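Local coordinates for tyrosine-protein kinase receptor torso (Bombyx mori, PDB 5AOQ), which is a probable receptor tyrosine kinase whose binding of prothoracicotropic hormone stimulates MAPK signalling and which is involved in initiating metamorphosis, at residues A[77-80]-A[81-85]; A[124-127]-A[128-132]; A[227-231]-A[232-236]; A[241-244]-A[245-248]. All coordinates share one frame; numbering follows the deposited sequence.

Contact 1 (A[77-80]-A[81-85]); sequences EPSE and HWQLF
Glu80 lies alongside its neighbour His81, and almost every atom of its side chain meets that residue. CB sits 3.3 Å from His81 N. Beyond it, CG occupies the position between the backbone N and the carbonyl carbon (chi1 59°), which carries the chain over one face of the imidazole: CG stands 3.4 Å from the ring centroid, a CH-pi contact. The chain then runs on extended, passing CD near NE2. At the tip OE2 comes to 2.8 Å from His81 NE2, but the angle is too poor for a hydrogen bond, and the carboxylate plane is turned 70° from the ring. The backbone bends in an ST turn. With OG turned away from its own N, Ser79 accepts His81 N at 3.2 Å with an angle of 154°, a bond consistent with the hydroxyl holding the bend before the strand. This loop of the first FN3 domain, in the extracellular region of the receptor, opens strand 83-88, which runs between strands 98-101 and 118-124. Gln83 shares backbone hydrogen bonding with Ile101, while the Trp82 ring meets Tyr37 of helix 27-38 edge-to-face.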
loop_
_atom_site.group_PDB
_atom_site.type_symbol
_atom_site.label_atom_id
_atom_site.label_comp_id
_atom_site.label_asym_id
_atom_site.label_seq_id
_atom_site.Cartn_x
_atom_site.Cartn_y
_atom_site.Cartn_z
ATOM N N GLU A 77 -13.755 -25.899 14.685
ATOM C CA GLU A 77 -14.436 -25.993 15.965
ATOM C C GLU A 77 -13.819 -24.962 16.905
ATOM O O GLU A 77 -12.609 -24.736 16.864
ATOM C CB GLU A 77 -14.323 -27.406 16.534
ATOM C CG GLU A 77 -15.043 -28.445 15.687
ATOM C CD GLU A 77 -14.918 -29.852 16.237
ATOM O OE1 GLU A 77 -13.996 -30.104 17.041
ATOM O OE2 GLU A 77 -15.745 -30.710 15.860
ATOM N N PRO A 78 -14.645 -24.327 17.752
ATOM C CA PRO A 78 -14.133 -23.259 18.619
ATOM C C PRO A 78 -13.082 -23.769 19.600
ATOM O O PRO A 78 -13.378 -24.644 20.413
ATOM C CB PRO A 78 -15.385 -22.771 19.354
ATOM C CG PRO A 78 -16.314 -23.933 19.330
ATOM C CD PRO A 78 -16.062 -24.623 18.025
ATOM N N SER A 79 -11.874 -23.217 19.516
ATOM C CA SER A 79 -10.772 -23.642 20.372
ATOM C C SER A 79 -10.300 -22.517 21.281
ATOM O O SER A 79 -10.273 -21.350 20.889
ATOM C CB SER A 79 -9.602 -24.142 19.523
ATOM O OG SER A 79 -8.501 -24.494 20.339
ATOM N N GLU A 80 -9.930 -22.886 22.503
ATOM C CA GLU A 80 -9.410 -21.937 23.479
ATOM C C GLU A 80 -8.048 -21.400 23.052
ATOM O O GLU A 80 -7.648 -20.307 23.456
ATOM C CB GLU A 80 -9.312 -22.600 24.854
ATOM C CG GLU A 80 -8.416 -23.829 24.888
ATOM C CD GLU A 80 -8.386 -24.496 26.249
ATOM O OE1 GLU A 80 -9.095 -24.020 27.162
ATOM O OE2 GLU A 80 -7.657 -25.498 26.407
ATOM N N HIS A 81 -7.341 -22.176 22.235
ATOM C CA HIS A 81 -6.005 -21.804 21.777
ATOM C C HIS A 81 -6.046 -21.192 20.383
ATOM O O HIS A 81 -7.051 -21.294 19.677
ATOM C CB HIS A 81 -5.082 -23.025 21.763
ATOM C CG HIS A 81 -5.186 -23.882 22.985
ATOM N ND1 HIS A 81 -4.673 -23.504 24.207
ATOM C CD2 HIS A 81 -5.732 -25.107 23.170
ATOM C CE1 HIS A 81 -4.906 -24.455 25.094
ATOM N NE2 HIS A 81 -5.548 -25.439 24.491
ATOM N N TRP A 82 -4.947 -20.555 19.992
ATOM C CA TRP A 82 -4.780 -20.087 18.623
ATOM C C TRP A 82 -4.760 -21.281 17.685
ATOM O O TRP A 82 -4.431 -22.392 18.104
ATOM C CB TRP A 82 -3.487 -19.286 18.472
ATOM C CG TRP A 82 -3.629 -17.830 18.746
ATOM C CD1 TRP A 82 -3.572 -17.215 19.960
ATOM C CD2 TRP A 82 -3.838 -16.795 17.780
ATOM N NE1 TRP A 82 -3.737 -15.859 19.811
ATOM C CE2 TRP A 82 -3.904 -15.577 18.482
ATOM C CE3 TRP A 82 -3.979 -16.782 16.389
ATOM C CZ2 TRP A 82 -4.105 -14.357 17.840
ATOM C CZ3 TRP A 82 -4.179 -15.570 15.754
ATOM C CH2 TRP A 82 -4.240 -14.375 16.479
ATOM N N GLN A 83 -5.114 -21.061 16.422
ATOM C CA GLN A 83 -5.018 -22.123 15.425
ATOM C C GLN A 83 -4.277 -21.662 14.176
ATOM O O GLN A 83 -4.571 -20.601 13.626
ATOM C CB GLN A 83 -6.409 -22.631 15.049
ATOM C CG GLN A 83 -7.209 -23.178 16.222
ATOM C CD GLN A 83 -8.527 -23.790 15.792
ATOM O OE1 GLN A 83 -9.587 -23.442 16.312
ATOM N NE2 GLN A 83 -8.466 -24.715 14.841
ATOM N N LEU A 84 -3.318 -22.475 13.739
ATOM C CA LEU A 84 -2.553 -22.212 12.524
ATOM C C LEU A 84 -2.967 -23.166 11.416
ATOM O O LEU A 84 -3.145 -24.362 11.647
ATOM C CB LEU A 84 -1.051 -22.338 12.794
ATOM C CG LEU A 84 -0.127 -22.269 11.573
ATOM C CD1 LEU A 84 -0.249 -20.935 10.853
ATOM C CD2 LEU A 84 1.311 -22.516 11.994
ATOM N N PHE A 85 -3.122 -22.617 10.213
ATOM C CA PHE A 85 -3.518 -23.394 9.044
ATOM C C PHE A 85 -2.602 -23.113 7.867
ATOM O O PHE A 85 -2.209 -21.967 7.643
ATOM C CB PHE A 85 -4.963 -23.081 8.668
ATOM C CG PHE A 85 -5.934 -23.364 9.765
ATOM C CD1 PHE A 85 -6.115 -22.455 10.791
ATOM C CD2 PHE A 85 -6.648 -24.546 9.788
ATOM C CE1 PHE A 85 -6.996 -22.714 11.811
ATOM C CE2 PHE A 85 -7.532 -24.808 10.806
ATOM C CZ PHE A 85 -7.703 -23.893 11.821
#

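Contact 2 (A[124-127]-A[128-132]); sequences YLDE and YGTLQ
Over one face of the Tyr128 ring stands the carboxylate of Glu127, its OE1 3.3 Å above the plane and centred on it, with carboxylate and ring 86° apart; Glu127 is poorly ordered, so this placement is tentative. The second ring, Tyr124, is met at its edge: Gln132 OE1 lies close to the ring plane, 3.3 Å from Tyr124 CD2, and the carboxamide is inclined 65° to the ring. Both belong to the beta-hairpin connection from strand 118-124 to strand 134-140 of the first FN3 domain. Gln132 reaches across because its CG lies between the backbone N and the carbonyl carbon (chi1 66°) and the rest of the chain is extended toward the tyrosine. Since the Tyr124 ring also packs on Ser79 and Gln83, an alanine here would probably open a gap beside them and leave the Gln132 carboxamide without the ring edge it rests against. At the bend, Gly129 N gives a weak hydrogen bond to Asp126 O at 3.2 Å. Gly129 has a positive phi, at which a side chain would run into the preceding carbonyl oxygen, and its own O accepts a hydrogen bond from Thr48 OG1. Leu125 and Leu131 point the same way, their CD2 methyls touching; Leu125 packs on Val30 and Leu34 of helix 27-38, Leu131 on Leu84. On the solvent side Asp126 and Thr130 run side by side. Their backbones are joined by Asp126 N to Thr130 O at 3.1 Å, and CB meets CB at 3.6 Å.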
loop_
_atom_site.group_PDB
_atom_site.type_symbol
_atom_site.label_atom_id
_atom_site.label_comp_id
_atom_site.label_asym_id
_atom_site.label_seq_id
_atom_site.Cartn_x
_atom_site.Cartn_y
_atom_site.Cartn_z
ATOM N N TYR A 124 -2.817 -26.410 16.598
ATOM C CA TYR A 124 -3.128 -25.584 17.762
ATOM C C TYR A 124 -1.845 -25.018 18.368
ATOM O O TYR A 124 -0.888 -25.752 18.610
ATOM C CB TYR A 124 -3.900 -26.390 18.807
ATOM C CG TYR A 124 -5.231 -26.907 18.311
ATOM C CD1 TYR A 124 -6.343 -26.080 18.283
ATOM C CD2 TYR A 124 -5.376 -28.215 17.874
ATOM C CE1 TYR A 124 -7.564 -26.539 17.834
ATOM C CE2 TYR A 124 -6.596 -28.685 17.422
ATOM C CZ TYR A 124 -7.686 -27.841 17.404
ATOM O OH TYR A 124 -8.906 -28.294 16.956
ATOM N N LEU A 125 -1.837 -23.712 18.613
ATOM C CA LEU A 125 -0.659 -23.031 19.143
ATOM C C LEU A 125 -0.685 -22.933 20.664
ATOM O O LEU A 125 -1.746 -22.787 21.268
ATOM C CB LEU A 125 -0.550 -21.626 18.546
ATOM C CG LEU A 125 -0.007 -21.527 17.120
ATOM C CD1 LEU A 125 -0.308 -20.163 16.524
ATOM C CD2 LEU A 125 1.491 -21.785 17.119
ATOM N N ASP A 126 0.493 -23.014 21.273
ATOM C CA ASP A 126 0.623 -22.858 22.717
ATOM C C ASP A 126 0.612 -21.377 23.079
ATOM O O ASP A 126 0.517 -20.517 22.203
ATOM C CB ASP A 126 1.912 -23.519 23.213
ATOM C CG ASP A 126 1.870 -23.861 24.690
ATOM O OD1 ASP A 126 1.010 -23.313 25.412
ATOM O OD2 ASP A 126 2.706 -24.677 25.134
ATOM N N GLU A 127 0.708 -21.088 24.370
ATOM C CA GLU A 127 0.796 -19.717 24.851
ATOM C C GLU A 127 2.067 -19.065 24.318
ATOM O O GLU A 127 2.087 -17.872 24.014
ATOM C CB GLU A 127 0.772 -19.685 26.383
ATOM C CG GLU A 127 0.501 -18.309 26.990
ATOM C CD GLU A 127 1.699 -17.373 26.932
ATOM O OE1 GLU A 127 2.849 -17.860 26.918
ATOM O OE2 GLU A 127 1.485 -16.143 26.896
ATOM N N TYR A 128 3.121 -19.866 24.190
ATOM C CA TYR A 128 4.414 -19.378 23.726
ATOM C C TYR A 128 4.564 -19.542 22.217
ATOM O O TYR A 128 5.498 -19.011 21.614
ATOM C CB TYR A 128 5.539 -20.125 24.441
ATOM C CG TYR A 128 5.521 -19.945 25.940
ATOM C CD1 TYR A 128 6.105 -18.834 26.532
ATOM C CD2 TYR A 128 4.918 -20.886 26.765
ATOM C CE1 TYR A 128 6.089 -18.666 27.901
ATOM C CE2 TYR A 128 4.897 -20.726 28.134
ATOM C CZ TYR A 128 5.484 -19.614 28.697
ATOM O OH TYR A 128 5.471 -19.441 30.060
ATOM N N GLY A 129 3.642 -20.289 21.618
ATOM C CA GLY A 129 3.607 -20.473 20.180
ATOM C C GLY A 129 4.187 -21.815 19.791
ATOM O O GLY A 129 4.677 -21.990 18.676
ATOM N N THR A 130 4.125 -22.772 20.712
ATOM C CA THR A 130 4.599 -24.121 20.439
ATOM C C THR A 130 3.598 -24.863 19.564
ATOM O O THR A 130 2.418 -24.971 19.897
ATOM C CB THR A 130 4.832 -24.916 21.737
ATOM O OG1 THR A 130 5.565 -24.112 22.672
ATOM C CG2 THR A 130 5.608 -26.191 21.449
ATOM N N LEU A 131 4.088 -25.374 18.441
ATOM C CA LEU A 131 3.254 -26.084 17.481
ATOM C C LEU A 131 3.138 -27.555 17.839
ATOM O O LEU A 131 4.144 -28.263 17.886
ATOM C CB LEU A 131 3.833 -25.946 16.075
ATOM C CG LEU A 131 3.874 -24.539 15.490
ATOM C CD1 LEU A 131 4.895 -24.479 14.368
ATOM C CD2 LEU A 131 2.498 -24.140 14.983
ATOM N N GLN A 132 1.919 -28.017 18.100
ATOM C CA GLN A 132 1.694 -29.445 18.273
ATOM C C GLN A 132 1.551 -30.071 16.892
ATOM O O GLN A 132 1.352 -29.367 15.903
ATOM C CB GLN A 132 0.462 -29.719 19.140
ATOM C CG GLN A 132 -0.865 -29.286 18.542
ATOM C CD GLN A 132 -2.025 -29.505 19.498
ATOM O OE1 GLN A 132 -3.040 -30.102 19.137
ATOM N NE2 GLN A 132 -1.881 -29.017 20.727
#

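Contact 3 (A[227-231]-A[232-236]); sequences HVKGI and HGTTK
Strands 227-230 and 233-236 run antiparallel at 164°, joined by a type I turn from Gly230 to Gly233, and the pairs Val228-Thr235 and Gly230-Gly233 are each closed by two backbone hydrogen bonds. Val228 N to Thr235 O, at 2.8 Å, is nearly straight (171°). On the face bearing His227, Lys229, Thr234 and Lys236, the aliphatic part of Lys236 comes to the imidazole edge of His227, CG in the ring plane and 3.3 Å from ND1. Lys229 bends at chi2 (69°) and crosses Thr234 at about a right angle, with CD 3.2 Å from Thr234 OG1. In the turn, Ile231 CG2 lies over the His232 ring, 3.5 Å from its centroid, a CH-pi contact. Replacing His232 by alanine would probably uncover that methyl and remove the surface against which a nearby N-acetylglucosamine rests. His227 packs on Ile23 of the bound hormone chain, and Lys229 shares backbone hydrogen bonding with Asp190, implicated in hormone binding. Across the sheet, Val228 and Thr235 face Gln159 of strand 159-167, and Thr235 OG1 is hydrogen-bonded to Asn156 OD1. Within the second FN3 domain, strand 223-230 lies between strand 189-195 and the outermost strand 233-240.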
loop_
_atom_site.group_PDB
_atom_site.type_symbol
_atom_site.label_atom_id
_atom_site.label_comp_id
_atom_site.label_asym_id
_atom_site.label_seq_id
_atom_site.Cartn_x
_atom_site.Cartn_y
_atom_site.Cartn_z
ATOM N N HIS A 227 -22.270 -3.724 -5.469
ATOM C CA HIS A 227 -21.866 -4.947 -6.150
ATOM C C HIS A 227 -21.826 -6.106 -5.162
ATOM O O HIS A 227 -21.206 -6.004 -4.096
ATOM C CB HIS A 227 -20.493 -4.778 -6.801
ATOM C CG HIS A 227 -20.334 -3.497 -7.560
ATOM N ND1 HIS A 227 -20.791 -3.332 -8.850
ATOM C CD2 HIS A 227 -19.759 -2.323 -7.212
ATOM C CE1 HIS A 227 -20.508 -2.109 -9.261
ATOM N NE2 HIS A 227 -19.882 -1.475 -8.286
ATOM N N VAL A 228 -22.491 -7.200 -5.529
ATOM C CA VAL A 228 -22.501 -8.419 -4.723
ATOM C C VAL A 228 -21.841 -9.566 -5.483
ATOM O O VAL A 228 -22.388 -10.078 -6.460
ATOM C CB VAL A 228 -23.937 -8.828 -4.325
ATOM C CG1 VAL A 228 -23.935 -10.141 -3.546
ATOM C CG2 VAL A 228 -24.594 -7.727 -3.505
ATOM N N LYS A 229 -20.659 -9.956 -5.017
ATOM C CA LYS A 229 -19.921 -11.079 -5.584
ATOM C C LYS A 229 -20.239 -12.360 -4.820
ATOM O O LYS A 229 -20.098 -12.411 -3.595
ATOM C CB LYS A 229 -18.417 -10.800 -5.549
ATOM C CG LYS A 229 -17.540 -11.944 -6.048
ATOM C CD LYS A 229 -17.695 -12.165 -7.543
ATOM C CE LYS A 229 -16.864 -13.346 -8.014
ATOM N NZ LYS A 229 -16.864 -13.479 -9.497
ATOM N N GLY A 230 -20.672 -13.385 -5.549
ATOM C CA GLY A 230 -20.999 -14.668 -4.953
ATOM C C GLY A 230 -20.621 -15.833 -5.847
ATOM O O GLY A 230 -19.940 -15.656 -6.859
ATOM N N ILE A 231 -21.073 -17.026 -5.473
ATOM C CA ILE A 231 -20.765 -18.244 -6.217
ATOM C C ILE A 231 -21.218 -18.139 -7.670
ATOM O O ILE A 231 -20.603 -18.722 -8.564
ATOM C CB ILE A 231 -21.429 -19.480 -5.566
ATOM C CG1 ILE A 231 -21.056 -20.754 -6.332
ATOM C CG2 ILE A 231 -22.942 -19.314 -5.525
ATOM C CD1 ILE A 231 -21.488 -22.036 -5.649
ATOM N N HIS A 232 -22.288 -17.387 -7.898
ATOM C CA HIS A 232 -22.852 -17.236 -9.234
ATOM C C HIS A 232 -22.241 -16.048 -9.971
ATOM O O HIS A 232 -22.685 -15.695 -11.064
ATOM C CB HIS A 232 -24.370 -17.085 -9.148
ATOM C CG HIS A 232 -25.042 -18.207 -8.420
ATOM N ND1 HIS A 232 -25.142 -19.478 -8.944
ATOM C CD2 HIS A 232 -25.650 -18.249 -7.212
ATOM C CE1 HIS A 232 -25.778 -20.256 -8.086
ATOM N NE2 HIS A 232 -26.097 -19.534 -7.028
ATOM N N GLY A 233 -21.228 -15.434 -9.366
ATOM C CA GLY A 233 -20.517 -14.333 -9.990
ATOM C C GLY A 233 -20.855 -12.993 -9.369
ATOM O O GLY A 233 -21.365 -12.925 -8.249
ATOM N N THR A 234 -20.562 -11.925 -10.105
ATOM C CA THR A 234 -20.799 -10.568 -9.630
ATOM C C THR A 234 -22.178 -10.078 -10.047
ATOM O O THR A 234 -22.602 -10.280 -11.185
ATOM C CB THR A 234 -19.743 -9.585 -10.170
ATOM O OG1 THR A 234 -18.429 -10.068 -9.865
ATOM C CG2 THR A 234 -19.930 -8.200 -9.559
ATOM N N THR A 235 -22.871 -9.438 -9.111
ATOM C CA THR A 235 -24.144 -8.792 -9.395
ATOM C C THR A 235 -24.069 -7.316 -9.043
ATOM O O THR A 235 -24.081 -6.943 -7.868
ATOM C CB THR A 235 -25.302 -9.442 -8.620
ATOM O OG1 THR A 235 -25.459 -10.802 -9.041
ATOM C CG2 THR A 235 -26.603 -8.686 -8.865
ATOM N N LYS A 236 -23.985 -6.481 -10.073
ATOM C CA LYS A 236 -23.982 -5.038 -9.892
ATOM C C LYS A 236 -25.421 -4.555 -9.780
ATOM O O LYS A 236 -26.269 -4.899 -10.605
ATOM C CB LYS A 236 -23.258 -4.346 -11.046
ATOM C CG LYS A 236 -21.934 -5.000 -11.412
ATOM C CD LYS A 236 -21.076 -4.083 -12.268
ATOM C CE LYS A 236 -19.818 -4.785 -12.754
ATOM N NZ LYS A 236 -20.058 -5.592 -13.981
#

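Contact 4 (A[241-244]-A[245-248]); sequences TPSC and FELP
Pro242 and Leu247 cross at a slant, proline CG 3.8 Å from Leu247 CD2, and meet across the loop that leads from strand 233-240 into helix 248-252. Within it a type I beta turn runs from Cys244 to Leu247, and Leu247 occupies the N-cap position of the helix. The pair lies against strand 159-167 of the second FN3 domain, Pro242 on Tyr163 and Leu247 on Ile165. Phe245 has its CG between the backbone N and the carbonyl carbon (chi1 70°), which folds the ring back beside Ser243; CE1 is 3.3 Å from Ser243 CB, approached obliquely. One face of the same ring carries Glu246 CG, offset toward the rim. From there the glutamate extends back toward the proline, bringing OE1 to 3.6 Å from Pro242 CB. The serine hydroxyl has its hydrogen-bond partner outside the turn, in Asn221 OD1. Cys244 turns its sulfur to Cys250 of the helix, so a disulfide ties the turn to the helix that follows. Glu246 N makes a weak hydrogen bond to Ser243 O. The turn itself is closed by Leu247 N and Cys244 O, 3.1 Å apart at 140°.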
loop_
_atom_site.group_PDB
_atom_site.type_symbol
_atom_site.label_atom_id
_atom_site.label_comp_id
_atom_site.label_asym_id
_atom_site.label_seq_id
_atom_site.Cartn_x
_atom_site.Cartn_y
_atom_site.Cartn_z
ATOM N N THR A 241 -31.307 6.211 -2.804
ATOM C CA THR A 241 -31.822 6.378 -1.450
ATOM C C THR A 241 -33.105 7.205 -1.474
ATOM O O THR A 241 -33.208 8.171 -2.230
ATOM C CB THR A 241 -30.793 7.056 -0.526
ATOM O OG1 THR A 241 -30.418 8.328 -1.068
ATOM C CG2 THR A 241 -29.553 6.185 -0.374
ATOM N N PRO A 242 -34.091 6.828 -0.644
ATOM C CA PRO A 242 -35.416 7.455 -0.715
ATOM C C PRO A 242 -35.408 8.937 -0.354
ATOM O O PRO A 242 -34.446 9.433 0.234
ATOM C CB PRO A 242 -36.234 6.658 0.304
ATOM C CG PRO A 242 -35.233 6.149 1.275
ATOM C CD PRO A 242 -34.001 5.866 0.468
ATOM N N SER A 243 -36.484 9.629 -0.713
ATOM C CA SER A 243 -36.654 11.035 -0.368
ATOM C C SER A 243 -37.201 11.161 1.049
ATOM O O SER A 243 -37.450 10.158 1.717
ATOM C CB SER A 243 -37.590 11.721 -1.361
ATOM O OG SER A 243 -37.141 11.545 -2.694
ATOM N N CYS A 244 -37.387 12.396 1.503
ATOM C CA CYS A 244 -37.851 12.643 2.862
ATOM C C CYS A 244 -39.329 12.292 3.013
ATOM O O CYS A 244 -39.747 11.781 4.052
ATOM C CB CYS A 244 -37.617 14.106 3.243
ATOM S SG CYS A 244 -37.981 14.515 4.970
ATOM N N PHE A 245 -40.118 12.560 1.976
ATOM C CA PHE A 245 -41.550 12.280 2.024
ATOM C C PHE A 245 -41.814 10.775 2.005
ATOM O O PHE A 245 -42.916 10.329 2.323
ATOM C CB PHE A 245 -42.280 12.975 0.867
ATOM C CG PHE A 245 -41.985 12.397 -0.489
ATOM C CD1 PHE A 245 -40.935 12.883 -1.251
ATOM C CD2 PHE A 245 -42.775 11.388 -1.016
ATOM C CE1 PHE A 245 -40.668 12.361 -2.505
ATOM C CE2 PHE A 245 -42.513 10.861 -2.268
ATOM C CZ PHE A 245 -41.459 11.350 -3.013
ATOM N N GLU A 246 -40.798 9.999 1.633
ATOM C CA GLU A 246 -40.910 8.542 1.607
ATOM C C GLU A 246 -40.588 7.939 2.975
ATOM O O GLU A 246 -40.975 6.809 3.269
ATOM C CB GLU A 246 -39.981 7.957 0.542
ATOM C CG GLU A 246 -40.392 8.298 -0.882
ATOM C CD GLU A 246 -39.488 7.666 -1.922
ATOM O OE1 GLU A 246 -39.133 6.480 -1.763
ATOM O OE2 GLU A 246 -39.130 8.358 -2.899
ATOM N N LEU A 247 -39.876 8.703 3.800
ATOM C CA LEU A 247 -39.519 8.280 5.154
ATOM C C LEU A 247 -40.382 9.023 6.176
ATOM O O LEU A 247 -40.140 10.201 6.436
ATOM C CB LEU A 247 -38.035 8.538 5.425
ATOM C CG LEU A 247 -37.058 7.863 4.459
ATOM C CD1 LEU A 247 -35.635 8.299 4.756
ATOM C CD2 LEU A 247 -37.176 6.345 4.528
ATOM N N PRO A 248 -41.397 8.343 6.748
ATOM C CA PRO A 248 -42.367 8.994 7.639
ATOM C C PRO A 248 -41.749 9.882 8.717
ATOM O O PRO A 248 -42.211 11.007 8.925
ATOM C CB PRO A 248 -43.087 7.809 8.288
ATOM C CG PRO A 248 -43.000 6.728 7.289
ATOM C CD PRO A 248 -41.665 6.897 6.624
#

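How the contacts relate
Contacts 1 and 2 belong together: both lie in the first FN3 domain, where Trp82 O probably accepts a hydrogen bond from Leu125 N at 3.0 Å and His81 CB packs against Leu125 O. Contact 2 is partly buried, with one leucine against a helix and the other on the sheet, whereas contact 1 is a surface loop of polar side chains. Contacts 3 and 4 are also at the surface. Contact 3, with a regular antiparallel ladder, is the one beside the hormone; its centre is about 31 Å from that of contact 1. Contact 4, about 28 Å from contact 3 between centres, has apolar packing and a disulfide in place of strand pairing.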